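Local atomic coordinates of argininosuccinate lyase (Chelativorans sp., PDB entry 6RXA), a protein that probably cleaves argininosuccinate into fumarate and arginine, as a C-N lyase of the aspartase/fumarase superfamily, and is known as EDDS lyase. Residues Glu64-Asp76 with Tyr91-Lys105. The protein carries 2 engineered substitutions. Sequence-based numbering, arbitrary orientation.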
ATOM      1  N   GLU A  64     -47.363  11.669 -17.081  1.00 21.56           N
ATOM      2  CA  GLU A  64     -46.198  12.211 -16.388  1.00 21.39           C
ATOM      3  C   GLU A  64     -44.937  11.485 -16.823  1.00 21.56           C
ATOM      4  O   GLU A  64     -43.899  12.110 -17.086  1.00 21.02           O
ATOM      5  CB  GLU A  64     -46.371  12.055 -14.877  1.00 21.39           C
ATOM      6  CG  GLU A  64     -47.433  12.968 -14.277  1.00 24.10           C
ATOM      7  CD  GLU A  64     -47.714  12.662 -12.817  1.00 26.78           C
ATOM      8  OE1 GLU A  64     -47.689  11.471 -12.434  1.00 26.73           O
ATOM      9  OE2 GLU A  64     -47.974  13.614 -12.055  1.00 28.11           O
ATOM     10  N   SER A  65     -45.018  10.160 -16.916  1.00 21.40           N
ATOM     11  CA  SER A  65     -43.877   9.351 -17.318  1.00 22.11           C
ATOM     12  C   SER A  65     -43.397   9.742 -18.706  1.00 21.22           C
ATOM     13  O   SER A  65     -42.200   9.963 -18.918  1.00 21.37           O
ATOM     14  CB  SER A  65     -44.288   7.879 -17.263  1.00 22.84           C
ATOM     15  OG  SER A  65     -43.228   7.022 -17.621  1.00 23.16           O
ATOM     16  N   ALA A  66     -44.323   9.878 -19.658  1.00 20.13           N
ATOM     17  CA  ALA A  66     -43.930  10.242 -21.012  1.00 19.77           C
ATOM     18  C   ALA A  66     -43.248  11.601 -21.041  1.00 20.04           C
ATOM     19  O   ALA A  66     -42.259  11.789 -21.758  1.00 20.17           O
ATOM     20  CB  ALA A  66     -45.156  10.259 -21.927  1.00 20.59           C
ATOM     21  N   THR A  67     -43.784  12.570 -20.293  1.00 19.54           N
ATOM     22  CA  THR A  67     -43.184  13.898 -20.258  1.00 20.70           C
ATOM     23  C   THR A  67     -41.757  13.835 -19.730  1.00 20.66           C
ATOM     24  O   THR A  67     -40.836  14.418 -20.317  1.00 20.90           O
ATOM     25  CB  THR A  67     -44.035  14.829 -19.398  1.00 21.87           C
ATOM     26  OG1 THR A  67     -45.365  14.892 -19.930  1.00 22.98           O
ATOM     27  CG2 THR A  67     -43.415  16.210 -19.383  1.00 22.69           C
ATOM     28  N   ILE A  68     -41.555  13.108 -18.628  1.00 20.20           N
ATOM     29  CA  ILE A  68     -40.227  12.943 -18.051  1.00 19.40           C
ATOM     30  C   ILE A  68     -39.293  12.244 -19.035  1.00 19.70           C
ATOM     31  O   ILE A  68     -38.182  12.715 -19.300  1.00 19.37           O
ATOM     32  CB  ILE A  68     -40.322  12.178 -16.718  1.00 19.21           C
ATOM     33  CG1 ILE A  68     -41.050  13.029 -15.672  1.00 20.09           C
ATOM     34  CG2 ILE A  68     -38.931  11.805 -16.219  1.00 18.96           C
ATOM     35  CD1 ILE A  68     -41.487  12.267 -14.434  1.00 20.52           C
ATOM     36  N   LEU A  69     -39.728  11.104 -19.586  1.00 19.29           N
ATOM     37  CA  LEU A  69     -38.847  10.304 -20.432  1.00 18.69           C
ATOM     38  C   LEU A  69     -38.420  11.065 -21.683  1.00 19.02           C
ATOM     39  O   LEU A  69     -37.256  10.983 -22.095  1.00 19.90           O
ATOM     40  CB  LEU A  69     -39.507   8.970 -20.793  1.00 19.04           C
ATOM     41  CG  LEU A  69     -39.760   8.015 -19.629  1.00 20.10           C
ATOM     42  CD1 LEU A  69     -40.693   6.892 -20.028  1.00 21.81           C
ATOM     43  CD2 LEU A  69     -38.435   7.435 -19.134  1.00 19.81           C
ATOM     44  N   SER A  70     -39.340  11.807 -22.310  1.00 19.61           N
ATOM     45  CA  SER A  70     -38.942  12.631 -23.447  1.00 21.43           C
ATOM     46  C   SER A  70     -37.957  13.715 -23.017  1.00 20.94           C
ATOM     47  O   SER A  70     -37.009  14.028 -23.745  1.00 21.66           O
ATOM     48  CB  SER A  70     -40.171  13.252 -24.109  1.00 27.67           C
ATOM     49  OG  SER A  70     -40.903  12.273 -24.817  1.00 37.16           O
ATOM     50  N   GLY A  71     -38.156  14.290 -21.828  1.00 19.97           N
ATOM     51  CA  GLY A  71     -37.212  15.278 -21.331  1.00 19.60           C
ATOM     52  C   GLY A  71     -35.830  14.710 -21.077  1.00 19.67           C
ATOM     53  O   GLY A  71     -34.819  15.383 -21.308  1.00 20.55           O
ATOM     54  N   LEU A  72     -35.754  13.469 -20.576  1.00 19.07           N
ATOM     55  CA  LEU A  72     -34.453  12.846 -20.352  1.00 19.10           C
ATOM     56  C   LEU A  72     -33.642  12.794 -21.643  1.00 20.10           C
ATOM     57  O   LEU A  72     -32.434  13.059 -21.639  1.00 20.71           O
ATOM     58  CB  LEU A  72     -34.607  11.437 -19.777  1.00 19.24           C
ATOM     59  CG  LEU A  72     -35.262  11.307 -18.409  1.00 20.13           C
ATOM     60  CD1 LEU A  72     -35.435   9.817 -18.094  1.00 20.17           C
ATOM     61  CD2 LEU A  72     -34.456  11.993 -17.336  1.00 20.38           C
ATOM     62  N   ALA A  73     -34.293  12.465 -22.762  1.00 20.81           N
ATOM     63  CA  ALA A  73     -33.585  12.436 -24.036  1.00 21.87           C
ATOM     64  C   ALA A  73     -33.042  13.815 -24.387  1.00 20.97           C
ATOM     65  O   ALA A  73     -31.916  13.940 -24.879  1.00 21.77           O
ATOM     66  CB  ALA A  73     -34.525  11.925 -25.125  1.00 23.64           C
ATOM     67  N   GLN A  74     -33.820  14.865 -24.124  1.00 20.53           N
ATOM     68  CA  GLN A  74     -33.356  16.217 -24.423  1.00 20.79           C
ATOM     69  C   GLN A  74     -32.176  16.608 -23.536  1.00 20.14           C
ATOM     70  O   GLN A  74     -31.191  17.172 -24.021  1.00 21.74           O
ATOM     71  CB  GLN A  74     -34.501  17.215 -24.261  1.00 23.28           C
ATOM     72  CG  GLN A  74     -35.686  16.987 -25.191  1.00 28.04           C
ATOM     73  CD  GLN A  74     -36.831  17.944 -24.890  1.00 41.20           C
ATOM     74  OE1 GLN A  74     -36.702  19.151 -25.078  1.00 52.33           O
ATOM     75  NE2 GLN A  74     -37.946  17.409 -24.403  1.00 42.63           N
ATOM     76  N   VAL A  75     -32.242  16.315 -22.234  1.00 18.37           N
ATOM     77  CA  VAL A  75     -31.148  16.715 -21.351  1.00 18.62           C
ATOM     78  C   VAL A  75     -29.899  15.886 -21.630  1.00 18.97           C
ATOM     79  O   VAL A  75     -28.774  16.397 -21.578  1.00 19.19           O
ATOM     80  CB  VAL A  75     -31.573  16.671 -19.875  1.00 19.16           C
ATOM     81  CG1 VAL A  75     -30.442  17.143 -18.996  1.00 20.23           C
ATOM     82  CG2 VAL A  75     -32.793  17.560 -19.646  1.00 19.41           C
ATOM     83  N   ASP A  76     -30.072  14.602 -21.954  1.00 18.75           N
ATOM     84  CA  ASP A  76     -28.930  13.788 -22.350  1.00 20.01           C
ATOM     85  C   ASP A  76     -28.188  14.434 -23.519  1.00 20.63           C
ATOM     86  O   ASP A  76     -26.950  14.459 -23.541  1.00 21.71           O
ATOM     87  CB  ASP A  76     -29.394  12.382 -22.732  1.00 21.49           C
ATOM     88  CG  ASP A  76     -29.798  11.524 -21.531  1.00 21.65           C
ATOM     89  OD1 ASP A  76     -29.599  11.928 -20.363  1.00 21.53           O
ATOM     90  OD2 ASP A  76     -30.328  10.418 -21.775  1.00 22.57           O
ATOM     91  N   TYR A  91     -28.389  17.967 -13.396  1.00 17.71           N
ATOM     92  CA  TYR A  91     -29.171  17.312 -14.435  1.00 17.33           C
ATOM     93  C   TYR A  91     -30.662  17.453 -14.167  1.00 17.30           C
ATOM     94  O   TYR A  91     -31.439  17.777 -15.075  1.00 17.04           O
ATOM     95  CB  TYR A  91     -28.752  15.841 -14.493  1.00 16.19           C
ATOM     96  CG  TYR A  91     -29.445  15.041 -15.555  1.00 17.12           C
ATOM     97  CD1 TYR A  91     -30.708  14.513 -15.337  1.00 20.94           C
ATOM     98  CD2 TYR A  91     -28.834  14.806 -16.773  1.00 16.39           C
ATOM     99  CE1 TYR A  91     -31.355  13.775 -16.312  1.00 23.23           C
ATOM    100  CE2 TYR A  91     -29.472  14.064 -17.758  1.00 19.06           C
ATOM    101  CZ  TYR A  91     -30.733  13.550 -17.515  1.00 22.39           C
ATOM    102  OH  TYR A  91     -31.379  12.818 -18.480  1.00 23.61           O
ATOM    103  N   GLU A  92     -31.081  17.218 -12.922  1.00 17.46           N
ATOM    104  CA  GLU A  92     -32.489  17.353 -12.587  1.00 17.69           C
ATOM    105  C   GLU A  92     -32.965  18.780 -12.819  1.00 17.58           C
ATOM    106  O   GLU A  92     -34.090  18.998 -13.279  1.00 17.73           O
ATOM    107  CB  GLU A  92     -32.724  16.937 -11.133  1.00 18.22           C
ATOM    108  CG  GLU A  92     -34.207  16.726 -10.821  1.00 21.99           C
ATOM    109  CD  GLU A  92     -34.526  16.732  -9.334  1.00 27.37           C
ATOM    110  OE1 GLU A  92     -34.960  17.790  -8.832  1.00 30.88           O
ATOM    111  OE2 GLU A  92     -34.356  15.688  -8.667  1.00 27.09           O
ATOM    112  N   ALA A  93     -32.115  19.765 -12.514  1.00 16.78           N
ATOM    113  CA  ALA A  93     -32.511  21.157 -12.700  1.00 17.65           C
ATOM    114  C   ALA A  93     -32.643  21.499 -14.176  1.00 18.20           C
ATOM    115  O   ALA A  93     -33.562  22.228 -14.573  1.00 18.02           O
ATOM    116  CB  ALA A  93     -31.529  22.087 -11.992  1.00 17.95           C
ATOM    117  N   ALA A  94     -31.743  20.976 -15.013  1.00 18.34           N
ATOM    118  CA  ALA A  94     -31.899  21.130 -16.449  1.00 18.71           C
ATOM    119  C   ALA A  94     -33.177  20.454 -16.936  1.00 18.75           C
ATOM    120  O   ALA A  94     -33.859  20.971 -17.820  1.00 18.60           O
ATOM    121  CB  ALA A  94     -30.679  20.564 -17.177  1.00 18.89           C
ATOM    122  N   LEU A  95     -33.512  19.288 -16.377  1.00 17.88           N
ATOM    123  CA  LEU A  95     -34.766  18.639 -16.745  1.00 18.58           C
ATOM    124  C   LEU A  95     -35.964  19.517 -16.377  1.00 19.02           C
ATOM    125  O   LEU A  95     -36.893  19.669 -17.175  1.00 20.36           O
ATOM    126  CB  LEU A  95     -34.862  17.266 -16.080  1.00 18.57           C
ATOM    127  CG  LEU A  95     -36.040  16.404 -16.541  1.00 19.90           C
ATOM    128  CD1 LEU A  95     -35.900  15.946 -17.986  1.00 20.33           C
ATOM    129  CD2 LEU A  95     -36.159  15.212 -15.603  1.00 20.30           C
ATOM    130  N   LYS A  96     -35.948  20.117 -15.184  1.00 18.99           N
ATOM    131  CA  LYS A  96     -37.023  21.022 -14.778  1.00 20.32           C
ATOM    132  C   LYS A  96     -37.124  22.212 -15.719  1.00 21.17           C
ATOM    133  O   LYS A  96     -38.230  22.639 -16.069  1.00 21.63           O
ATOM    134  CB  LYS A  96     -36.762  21.489 -13.346  1.00 21.37           C
ATOM    135  CG  LYS A  96     -37.739  22.516 -12.782  1.00 27.75           C
ATOM    136  CD  LYS A  96     -37.365  22.870 -11.325  1.00 39.56           C
ATOM    137  CE  LYS A  96     -36.087  23.708 -11.250  1.00 51.92           C
ATOM    138  NZ  LYS A  96     -35.430  23.642  -9.907  1.00 57.81           N
ATOM    139  N   ARG A  97     -35.983  22.774 -16.134  1.00 21.60           N
ATOM    140  CA  ARG A  97     -36.035  23.889 -17.080  1.00 22.96           C
ATOM    141  C   ARG A  97     -36.585  23.445 -18.429  1.00 23.20           C
ATOM    142  O   ARG A  97     -37.177  24.254 -19.154  1.00 23.21           O
ATOM    143  CB  ARG A  97     -34.662  24.533 -17.252  1.00 22.88           C
ATOM    144  CG  ARG A  97     -34.197  25.285 -16.016  1.00 22.83           C
ATOM    145  CD  ARG A  97     -32.932  26.081 -16.289  1.00 23.62           C
ATOM    146  NE  ARG A  97     -31.771  25.227 -16.552  1.00 23.83           N
ATOM    147  CZ  ARG A  97     -30.954  24.768 -15.606  1.00 26.41           C
ATOM    148  NH1 ARG A  97     -31.175  25.056 -14.331  1.00 27.55           N
ATOM    149  NH2 ARG A  97     -29.928  24.008 -15.940  1.00 28.89           N
ATOM    150  N   THR A  98     -36.429  22.156 -18.761  1.00 21.91           N
ATOM    151  CA  THR A  98     -36.830  21.648 -20.071  1.00 22.34           C
ATOM    152  C   THR A  98     -38.308  21.270 -20.113  1.00 23.27           C
ATOM    153  O   THR A  98     -38.991  21.574 -21.101  1.00 24.24           O
ATOM    154  CB  THR A  98     -35.948  20.449 -20.435  1.00 22.73           C
ATOM    155  OG1 THR A  98     -34.575  20.866 -20.493  1.00 22.73           O
ATOM    156  CG2 THR A  98     -36.346  19.860 -21.788  1.00 24.63           C
ATOM    157  N   ILE A  99     -38.823  20.605 -19.082  1.00 22.26           N
ATOM    158  CA  ILE A  99     -40.170  20.045 -19.118  1.00 21.88           C
ATOM    159  C   ILE A  99     -41.081  20.582 -18.028  1.00 23.33           C
ATOM    160  O   ILE A  99     -42.273  20.244 -18.024  1.00 24.98           O
ATOM    161  CB  ILE A  99     -40.154  18.502 -19.070  1.00 22.88           C
ATOM    162  CG1 ILE A  99     -39.617  18.022 -17.713  1.00 23.82           C
ATOM    163  CG2 ILE A  99     -39.332  17.955 -20.214  1.00 25.05           C
ATOM    164  CD1 ILE A  99     -39.719  16.530 -17.524  1.00 25.66           C
ATOM    165  N   GLY A 100     -40.573  21.358 -17.088  1.00 23.79           N
ATOM    166  CA  GLY A 100     -41.383  21.861 -16.001  1.00 26.25           C
ATOM    167  C   GLY A 100     -41.191  21.081 -14.719  1.00 25.95           C
ATOM    168  O   GLY A 100     -40.352  20.180 -14.605  1.00 24.26           O
ATOM    169  N   SER A 101     -42.021  21.432 -13.730  1.00 25.51           N
ATOM    170  CA  SER A 101     -41.820  20.950 -12.372  1.00 25.97           C
ATOM    171  C   SER A 101     -42.004  19.442 -12.223  1.00 23.94           C
ATOM    172  O   SER A 101     -41.479  18.869 -11.263  1.00 24.13           O
ATOM    173  CB  SER A 101     -42.759  21.694 -11.425  1.00 32.12           C
ATOM    174  OG  SER A 101     -44.110  21.458 -11.790  1.00 39.30           O
ATOM    175  N   VAL A 102     -42.731  18.787 -13.133  1.00 23.18           N
ATOM    176  CA  VAL A 102     -42.880  17.333 -13.079  1.00 24.44           C
ATOM    177  C   VAL A 102     -41.535  16.618 -13.102  1.00 23.55           C
ATOM    178  O   VAL A 102     -41.444  15.449 -12.701  1.00 23.32           O
ATOM    179  CB  VAL A 102     -43.803  16.851 -14.222  1.00 25.97           C
ATOM    180  CG1 VAL A 102     -43.096  16.931 -15.571  1.00 24.43           C
ATOM    181  CG2 VAL A 102     -44.296  15.430 -13.942  1.00 28.87           C
ATOM    182  N   ALA A 103     -40.481  17.292 -13.570  1.00 21.35           N
ATOM    183  CA  ALA A 103     -39.141  16.714 -13.536  1.00 20.58           C
ATOM    184  C   ALA A 103     -38.791  16.214 -12.146  1.00 20.98           C
ATOM    185  O   ALA A 103     -38.118  15.190 -11.994  1.00 21.71           O
ATOM    186  CB  ALA A 103     -38.113  17.761 -13.966  1.00 21.10           C
ATOM    187  N   GLY A 104     -39.216  16.946 -11.114  1.00 22.17           N
ATOM    188  CA  GLY A 104     -38.885  16.579  -9.748  1.00 23.34           C
ATOM    189  C   GLY A 104     -39.453  15.246  -9.319  1.00 23.53           C
ATOM    190  O   GLY A 104     -38.931  14.618  -8.386  1.00 23.94           O
ATOM    191  N   LYS A 105     -40.505  14.786  -9.984  1.00 21.76           N
ATOM    192  CA  LYS A 105     -41.115  13.523  -9.603  1.00 21.01           C
ATOM    193  C   LYS A 105     -40.254  12.328  -9.958  1.00 20.44           C
ATOM    194  O   LYS A 105     -40.516  11.232  -9.452  1.00 21.76           O
ATOM    195  CB  LYS A 105     -42.497  13.384 -10.249  1.00 22.84           C
ATOM    196  CG  LYS A 105     -43.519  14.347  -9.674  1.00 25.28           C
ATOM    197  CD  LYS A 105     -44.944  13.906  -9.996  1.00 31.61           C
ATOM    198  CE  LYS A 105     -45.963  14.806  -9.321  1.00 43.00           C
ATOM    199  NZ  LYS A 105     -47.342  14.270  -9.487  1.00 48.82           N
TER
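Tyr91 of helix 91-99 lays one ring face against Val75 of helix 64-76 and sends its hydroxyl to Asp76. From CB, CG stands anti to the backbone N (chi1 -178°), which swings the ring across to Val75. CG lies near Val75 CG1, and CD2 and CE2 lie closest under that methyl, a CH-pi contact 3.8 Å from CG1 to the ring centroid; CZ also lies beneath it. At the opposite edge, in the ring plane, Leu72 CD2 sits beside CE1 and the hydroxyl, 3.4 Å from Tyr91 OH. At the tip, OH donates to Asp76 OD1 over 2.7 Å, arriving from above the carboxylate, 47° out of its plane. Ser44 also bonds OD1, and Arg48 forms a salt bridge with OD2, tying the aspartate to helix 35-56. A phenylalanine here, lacking the hydroxyl, would probably leave Asp76 OD1 with Ser44 but without its link to helix 91-99.

Val75 acts as a knob among Tyr91, Ala94, Leu95 and Thr98, and Leu95 answers by entering a hole formed by Ile68, Gly71, Leu72 and Val75. Gly71 permits this closeness: Leu95 CD1 lies 3.3 Å from Gly71 C and Ile99 CG2 3.6 Å from Gly71 CA, where a beta carbon would clash with both methyls. The axes of helix segments 64-76 and 91-99 come within 9.4 Å, their N-to-C directions 115° apart. Beyond Gly100, whose positive phi ends the helix, Val102 turns back against Thr67 and Glu64, and the extended Lys105 bridges to Glu64, NZ to OE2 2.7 Å on the syn side.

The pair packs at one end of the largely helical chain, the Tyr91 side chain about 9 Å from that of Arg112, which binds fumarate and succinate. Thus an apolar helix crossing is bracketed by polar links: a buried phenol tied to a carboxylate probably kept ionised by Arg48, and a partly exposed salt bridge.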